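Local coordinates for putative nucleoprotein (Infectious salmon anemia virus, PDB 4EWC) that encapsidates the negative-strand viral RNA, protecting it from nucleases and forming the ribonucleoprotein that serves as template for transcription and replication, at residues A[395-400]-A[405-410]; A[148-153]-A[262-267]; A[410-415]-A[420-425]. All blocks are in the same frame, centred on the assembly; numbering follows the deposited sequence.

Contact 1 (A[395-400]-A[405-410]); sequences SSLMMY and NSVLAM
Asn-405 lays its side chain over one face of the Tyr-400 ring; the tyrosine is the residue most covered in this contact, and Asn-405 is its main partner over a face. Its CB sits 3.5 Å from the centroid of the Tyr-400 ring, 23° off the ring normal, a CH-pi contact. Farther out along the same side chain, the amide nitrogen ND2 lies above the plane but displaced toward the rim, 3.2 Å from Tyr-400 CD1. The amide is not stacked flat: its plane is inclined by 43° to the ring. The backbone strengthens the pairing, since Asn-405 N donates to Tyr-400 O at 3.3 Å. Here the loop joining helices 394-402 and 417-425 folds back on the last turns of the first helix, within the C-terminal region characteristic of orthomyxovirus nucleoproteins. With CG anti to the backbone N (chi1 179°), the ring of Tyr-400 is brought to the returning segment, where it crosses Asn-405 at about a right angle. Val-407 CG1 reaches its edge, near the ring plane, 3.9 Å from Tyr-400 CE2, the two side chains sliding past each other in opposite directions. A looser apolar touch links Leu-397 CD1 to the same valine methyl. Beyond Val-407 a type I turn, closed by Met-410 N bonding to Val-407 O at 3.0 Å, brings the selenomethionine Met-410 back toward the helix. From the opposite direction its terminal CE approaches Tyr-400 OH to 3.4 Å, while Ile-422 and Glu-425 of helix 417-425 also touch the tyrosine.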
# COMPACT_ATOMS: atom_id res chain seq x y z
N SER A 395 15.54 -19.50 -15.37
CA SER A 395 15.53 -20.93 -15.04
C SER A 395 14.19 -21.58 -15.33
O SER A 395 14.13 -22.63 -15.98
CB SER A 395 15.92 -21.17 -13.59
OG SER A 395 17.32 -21.03 -13.43
N SER A 396 13.13 -20.94 -14.86
CA SER A 396 11.77 -21.41 -15.13
C SER A 396 11.59 -21.61 -16.62
O SER A 396 11.08 -22.64 -17.07
CB SER A 396 10.74 -20.41 -14.60
OG SER A 396 10.74 -20.38 -13.18
N LEU A 397 12.03 -20.63 -17.39
CA LEU A 397 11.90 -20.64 -18.84
C LEU A 397 12.68 -21.82 -19.47
O LEU A 397 12.15 -22.54 -20.31
CB LEU A 397 12.36 -19.29 -19.39
CG LEU A 397 11.97 -18.77 -20.78
CD1 LEU A 397 10.57 -19.15 -21.17
CD2 LEU A 397 12.13 -17.25 -20.83
N MSE A 398 13.90 -22.03 -19.01
CA MSE A 398 14.71 -23.14 -19.49
C MSE A 398 14.06 -24.46 -19.14
O MSE A 398 14.01 -25.35 -20.01
CB MSE A 398 16.09 -23.04 -18.87
CG MSE A 398 16.95 -22.05 -19.65
SE MSE A 398 18.57 -21.61 -18.63
CE MSE A 398 19.85 -22.72 -19.63
N MSE A 399 13.58 -24.61 -17.92
CA MSE A 399 12.90 -25.84 -17.49
C MSE A 399 11.67 -26.13 -18.35
O MSE A 399 11.45 -27.25 -18.78
CB MSE A 399 12.46 -25.75 -16.03
CG MSE A 399 13.52 -26.02 -15.01
SE MSE A 399 12.81 -25.81 -13.17
CE MSE A 399 11.33 -27.11 -13.28
N TYR A 400 10.87 -25.10 -18.56
CA TYR A 400 9.58 -25.22 -19.23
C TYR A 400 9.81 -25.73 -20.65
O TYR A 400 9.14 -26.65 -21.10
CB TYR A 400 8.86 -23.89 -19.18
CG TYR A 400 7.51 -23.84 -19.86
CD1 TYR A 400 6.35 -24.19 -19.18
CD2 TYR A 400 7.39 -23.41 -21.17
CE1 TYR A 400 5.12 -24.14 -19.80
CE2 TYR A 400 6.17 -23.35 -21.80
CZ TYR A 400 5.04 -23.73 -21.11
OH TYR A 400 3.81 -23.68 -21.75
N ASN A 405 7.64 -28.22 -23.53
CA ASN A 405 6.67 -27.18 -23.91
C ASN A 405 7.20 -26.19 -24.94
O ASN A 405 8.41 -25.93 -25.01
CB ASN A 405 6.17 -26.44 -22.68
CG ASN A 405 5.59 -27.36 -21.64
OD1 ASN A 405 4.79 -28.25 -21.95
ND2 ASN A 405 6.01 -27.18 -20.40
N SER A 406 6.29 -25.64 -25.73
CA SER A 406 6.63 -24.70 -26.80
C SER A 406 6.21 -23.26 -26.51
O SER A 406 5.07 -23.01 -26.11
CB SER A 406 5.98 -25.15 -28.10
OG SER A 406 6.21 -24.20 -29.14
N VAL A 407 7.11 -22.32 -26.74
CA VAL A 407 6.79 -20.91 -26.52
C VAL A 407 6.64 -20.12 -27.82
O VAL A 407 6.46 -18.89 -27.80
CB VAL A 407 7.85 -20.22 -25.67
CG1 VAL A 407 7.94 -20.88 -24.29
CG2 VAL A 407 9.20 -20.24 -26.38
N LEU A 408 6.70 -20.81 -28.94
CA LEU A 408 6.64 -20.13 -30.23
C LEU A 408 5.35 -19.34 -30.40
O LEU A 408 5.35 -18.28 -31.02
CB LEU A 408 6.84 -21.11 -31.38
CG LEU A 408 8.19 -21.83 -31.30
CD1 LEU A 408 8.35 -22.77 -32.49
CD2 LEU A 408 9.36 -20.83 -31.20
N ALA A 409 4.26 -19.84 -29.82
CA ALA A 409 2.97 -19.16 -29.98
C ALA A 409 2.66 -18.21 -28.82
O ALA A 409 1.52 -17.81 -28.63
CB ALA A 409 1.84 -20.18 -30.15
N MSE A 410 3.68 -17.85 -28.05
CA MSE A 410 3.43 -17.02 -26.89
C MSE A 410 3.71 -15.55 -27.15
O MSE A 410 4.48 -15.20 -28.04
CB MSE A 410 4.19 -17.53 -25.67
CG MSE A 410 3.46 -18.62 -24.93
SE MSE A 410 4.61 -19.42 -23.60
CE MSE A 410 3.28 -20.39 -22.52

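Contact 2 (A[148-153]-A[262-267]); sequences SLFIGM and ALIMKS
Ile-264 meets Phe-150 and Ile-151 through a single methyl, CD1, and the direct interactions here are wholly apolar. That methyl lies 3.9 Å from Ile-151 CG1 and 4.1 Å from Phe-150 CE1, touching two successive residues of helix 142-162. An extended isoleucine chain explains the reach: chi2 of Ile-264 is 177°, which carries CD1 well out from helix 253-269. Phe-150 comes from the other helix with its ring set at a slant to the methyl, and the same ring also packs on Ser-257, Cys-260 and Met-261.

No hydrogen bond crosses between the segments; their backbones bond within their own helices, as from Gly-152 N to Ser-148 O at 2.9 Å. Outward, Ser-267 O accepts from Ser-448 OG, and Lys-266 makes a salt bridge to Glu-296.

Residues 144-166 are predicted to span a membrane, yet in this structure helix 142-162 packs against other helices of the protein, with Met-181 of helix 174-188 also meeting Ile-264. The CA atoms of Ile-151 and Ile-264, the nearest pair, are 9.4 Å apart; with one methyl against a methylene and a ring carbon, the pairing rests on dispersion and exclusion of water, without directional bonds.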
# COMPACT_ATOMS: atom_id res chain seq x y z
N SER A 148 9.66 -14.59 -29.17
CA SER A 148 9.32 -15.98 -28.85
C SER A 148 10.11 -16.97 -29.69
O SER A 148 10.47 -18.06 -29.22
CB SER A 148 7.83 -16.27 -29.01
OG SER A 148 7.08 -15.64 -27.99
N LEU A 149 10.37 -16.61 -30.94
CA LEU A 149 11.14 -17.47 -31.82
C LEU A 149 12.57 -17.55 -31.30
O LEU A 149 13.13 -18.64 -31.12
CB LEU A 149 11.13 -16.93 -33.25
CG LEU A 149 11.90 -17.77 -34.25
CD1 LEU A 149 11.47 -19.22 -34.10
CD2 LEU A 149 11.70 -17.31 -35.68
N PHE A 150 13.15 -16.37 -31.06
CA PHE A 150 14.47 -16.24 -30.47
C PHE A 150 14.60 -17.10 -29.23
O PHE A 150 15.54 -17.88 -29.12
CB PHE A 150 14.76 -14.77 -30.12
CG PHE A 150 16.13 -14.54 -29.56
CD1 PHE A 150 16.42 -14.83 -28.23
CD2 PHE A 150 17.13 -14.01 -30.35
CE1 PHE A 150 17.68 -14.62 -27.72
CE2 PHE A 150 18.39 -13.79 -29.85
CZ PHE A 150 18.67 -14.10 -28.54
N ILE A 151 13.68 -16.95 -28.28
CA ILE A 151 13.75 -17.71 -27.04
C ILE A 151 13.64 -19.21 -27.30
O ILE A 151 14.47 -19.99 -26.87
CB ILE A 151 12.72 -17.24 -26.00
CG1 ILE A 151 13.08 -15.85 -25.49
CG2 ILE A 151 12.69 -18.22 -24.82
CD1 ILE A 151 11.94 -15.12 -24.79
N GLY A 152 12.62 -19.62 -28.05
CA GLY A 152 12.45 -21.02 -28.41
C GLY A 152 13.63 -21.70 -29.09
O GLY A 152 13.77 -22.92 -29.00
N MSE A 153 14.49 -20.92 -29.75
CA MSE A 153 15.66 -21.47 -30.44
C MSE A 153 16.93 -21.35 -29.62
O MSE A 153 17.79 -22.24 -29.66
CB MSE A 153 15.85 -20.86 -31.84
CG MSE A 153 14.87 -21.42 -32.86
SE MSE A 153 15.16 -20.66 -34.63
CE MSE A 153 16.86 -21.48 -35.01
N ALA A 262 18.31 -7.09 -25.82
CA ALA A 262 17.93 -5.90 -25.08
C ALA A 262 16.68 -6.12 -24.23
O ALA A 262 16.61 -5.66 -23.09
CB ALA A 262 17.73 -4.71 -26.03
N LEU A 263 15.70 -6.83 -24.77
CA LEU A 263 14.44 -7.05 -24.06
C LEU A 263 14.64 -7.98 -22.87
O LEU A 263 14.10 -7.75 -21.78
CB LEU A 263 13.37 -7.61 -25.00
CG LEU A 263 12.91 -6.60 -26.06
CD1 LEU A 263 12.00 -7.25 -27.10
CD2 LEU A 263 12.20 -5.45 -25.37
N ILE A 264 15.43 -9.02 -23.11
CA ILE A 264 15.76 -10.01 -22.09
C ILE A 264 16.76 -9.47 -21.04
O ILE A 264 16.60 -9.68 -19.83
CB ILE A 264 16.29 -11.31 -22.75
CG1 ILE A 264 15.26 -11.81 -23.75
CG2 ILE A 264 16.59 -12.39 -21.73
CD1 ILE A 264 15.69 -13.05 -24.53
N MSE A 265 17.78 -8.76 -21.49
CA MSE A 265 18.69 -8.14 -20.53
C MSE A 265 18.00 -7.10 -19.64
O MSE A 265 18.30 -7.04 -18.46
CB MSE A 265 20.01 -7.65 -21.17
CG MSE A 265 20.88 -8.77 -21.78
SE MSE A 265 21.34 -10.27 -20.58
CE MSE A 265 19.67 -11.21 -20.34
N LYS A 266 17.04 -6.35 -20.20
CA LYS A 266 16.23 -5.45 -19.38
C LYS A 266 15.58 -6.18 -18.20
O LYS A 266 15.53 -5.67 -17.08
CB LYS A 266 15.17 -4.70 -20.18
CG LYS A 266 14.37 -3.68 -19.35
CD LYS A 266 13.35 -2.88 -20.17
CE LYS A 266 12.59 -1.83 -19.32
NZ LYS A 266 13.47 -0.76 -18.81
N SER A 267 15.09 -7.39 -18.44
CA SER A 267 14.43 -8.14 -17.38
C SER A 267 15.44 -8.65 -16.35
O SER A 267 15.27 -8.46 -15.15
CB SER A 267 13.62 -9.26 -17.96
OG SER A 267 12.52 -8.77 -18.68

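Contact 3 (A[410-415]-A[420-425]); sequences MDFMKN and CKICRE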
# COMPACT_ATOMS: atom_id res chain seq x y z
N MSE A 410 3.68 -17.85 -28.05
CA MSE A 410 3.43 -17.02 -26.89
C MSE A 410 3.71 -15.55 -27.15
O MSE A 410 4.48 -15.20 -28.04
CB MSE A 410 4.19 -17.53 -25.67
CG MSE A 410 3.46 -18.62 -24.93
SE MSE A 410 4.61 -19.42 -23.60
CE MSE A 410 3.28 -20.39 -22.52
N ASP A 411 3.05 -14.68 -26.38
CA ASP A 411 3.26 -13.25 -26.51
C ASP A 411 3.74 -12.71 -25.18
O ASP A 411 3.00 -12.71 -24.18
CB ASP A 411 1.96 -12.56 -26.93
CG ASP A 411 2.19 -11.16 -27.42
OD1 ASP A 411 3.26 -10.58 -27.12
OD2 ASP A 411 1.29 -10.62 -28.11
N PHE A 412 4.98 -12.24 -25.16
CA PHE A 412 5.54 -11.68 -23.92
C PHE A 412 5.56 -10.16 -23.94
O PHE A 412 6.06 -9.55 -23.01
CB PHE A 412 6.96 -12.19 -23.70
CG PHE A 412 7.05 -13.69 -23.58
CD1 PHE A 412 6.26 -14.39 -22.67
CD2 PHE A 412 7.95 -14.41 -24.37
CE1 PHE A 412 6.37 -15.77 -22.55
CE2 PHE A 412 8.06 -15.77 -24.25
CZ PHE A 412 7.27 -16.46 -23.34
N MSE A 413 5.05 -9.57 -25.03
CA MSE A 413 5.01 -8.12 -25.19
C MSE A 413 3.72 -7.49 -24.67
O MSE A 413 3.77 -6.48 -23.97
CB MSE A 413 5.17 -7.73 -26.67
CG MSE A 413 6.46 -8.19 -27.35
SE MSE A 413 8.15 -7.52 -26.62
CE MSE A 413 7.95 -5.61 -26.92
N LYS A 414 2.57 -8.09 -25.00
CA LYS A 414 1.26 -7.50 -24.66
C LYS A 414 0.97 -7.43 -23.16
O LYS A 414 0.36 -6.47 -22.69
CB LYS A 414 0.11 -8.21 -25.38
CG LYS A 414 -0.15 -9.65 -24.88
CD LYS A 414 -1.45 -10.26 -25.43
CE LYS A 414 -1.42 -11.80 -25.39
NZ LYS A 414 -1.53 -12.39 -24.00
N ASN A 415 1.38 -8.45 -22.42
CA ASN A 415 1.19 -8.51 -20.98
C ASN A 415 1.95 -9.69 -20.38
O ASN A 415 2.76 -10.32 -21.06
CB ASN A 415 -0.29 -8.53 -20.59
CG ASN A 415 -1.06 -9.68 -21.24
OD1 ASN A 415 -0.60 -10.83 -21.26
ND2 ASN A 415 -2.24 -9.37 -21.77
N CYS A 420 3.12 -15.73 -16.66
CA CYS A 420 2.55 -16.36 -15.47
C CYS A 420 2.24 -17.87 -15.69
O CYS A 420 2.40 -18.69 -14.78
CB CYS A 420 1.35 -15.60 -14.93
SG CYS A 420 1.70 -13.88 -14.38
N LYS A 421 1.81 -18.23 -16.90
CA LYS A 421 1.54 -19.62 -17.24
C LYS A 421 2.78 -20.46 -17.09
O LYS A 421 2.71 -21.59 -16.61
CB LYS A 421 1.04 -19.76 -18.66
CG LYS A 421 -0.43 -19.46 -18.83
CD LYS A 421 -0.80 -19.55 -20.30
CE LYS A 421 -2.16 -18.96 -20.59
NZ LYS A 421 -2.41 -18.98 -22.06
N ILE A 422 3.92 -19.93 -17.49
CA ILE A 422 5.18 -20.65 -17.32
C ILE A 422 5.55 -20.73 -15.84
O ILE A 422 6.00 -21.77 -15.35
CB ILE A 422 6.31 -20.03 -18.15
CG1 ILE A 422 6.07 -20.31 -19.63
CG2 ILE A 422 7.68 -20.58 -17.72
CD1 ILE A 422 7.01 -19.58 -20.53
N CYS A 423 5.33 -19.61 -15.14
CA CYS A 423 5.59 -19.54 -13.70
C CYS A 423 4.85 -20.61 -12.93
O CYS A 423 5.45 -21.34 -12.16
CB CYS A 423 5.19 -18.17 -13.14
SG CYS A 423 6.36 -16.81 -13.48
N ARG A 424 3.53 -20.68 -13.12
CA ARG A 424 2.74 -21.68 -12.42
C ARG A 424 3.19 -23.11 -12.76
O ARG A 424 3.21 -23.98 -11.89
CB ARG A 424 1.25 -21.49 -12.70
CG ARG A 424 0.71 -20.13 -12.31
CD ARG A 424 -0.79 -20.02 -12.47
NE ARG A 424 -1.20 -18.63 -12.41
CZ ARG A 424 -1.32 -17.84 -13.47
NH1 ARG A 424 -1.08 -18.31 -14.69
NH2 ARG A 424 -1.70 -16.57 -13.32
N GLU A 425 3.57 -23.32 -14.02
CA GLU A 425 3.92 -24.66 -14.51
C GLU A 425 5.25 -25.21 -13.99
O GLU A 425 5.29 -26.29 -13.40
CB GLU A 425 3.90 -24.70 -16.04
CG GLU A 425 3.70 -26.11 -16.64
CD GLU A 425 4.94 -27.02 -16.55
OE1 GLU A 425 6.09 -26.52 -16.68
OE2 GLU A 425 4.75 -28.25 -16.38
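Ile-422 and Met-410 bury the most surface here, a branched isoleucine against the long unbranched chain of a selenomethionine, and they meet near their ends. Ile-422 CD1 lies 3.9 Å from the selenium SE of Met-410; one bond farther along the selenomethionine and one bond back along the isoleucine, Met-410 CE comes 4.0 Å from Ile-422 CG1. Met-410 runs extended beyond CG (chi3 165°), which lets it span the gap between backbones whose nearest CA atoms, those of Met-410 and Lys-421, are 10.2 Å apart. Ile-422 is turned toward the loop, and its CD1 touches both Met-410 and Phe-412. Phe-412 supplies the third side: its CZ is 4.2 Å from Ile-422 CD1, the methyl meeting the ring at a slant. Leu-397 and Tyr-400 touch Ile-422 as well, so the isoleucine of helix 417-425 sits among residues of the loop and of helix 394-402.

Between the two apolar residues of the loop, Asp-411 shapes the backbone. Separately, Asp-411 N donates to OD2 of Asp-418, joining the loop to the following helix, and a weak bond runs from Lys-414 N to Asp-411 OD1. The same OD1 accepts from Met-413 N at 2.9 Å, on the anti side and 27° out of the carboxylate plane, and this bond defines an Asx turn in the connection between helices 394-402 and 417-425, with the second helix folded back onto the linker that leads into it.

In the fold
The three contacts form one connected patch on the same side of the chain's centre. Contacts 1 and 3, with centres about 9 Å apart, share Met-410 and are joined by Leu-397 CD1 to Ile-422 CD1 at 3.6 Å, which ties successive helices and their loop within the C-terminal part of the nucleoprotein. Contact 2 brings in two helices from earlier in the chain: its centre is about 11 Å from that of contact 1 and about 13 Å from that of contact 3. One bridge is probably a hydrogen bond between Ser-148 OG and Met-410 O, 2.6 Å apart, with Ile-151 CD1 packing on Phe-412 CE2 at 4.0 Å; from helix 253-269, Leu-263 CD1 packs on Met-413 SE at 3.9 Å.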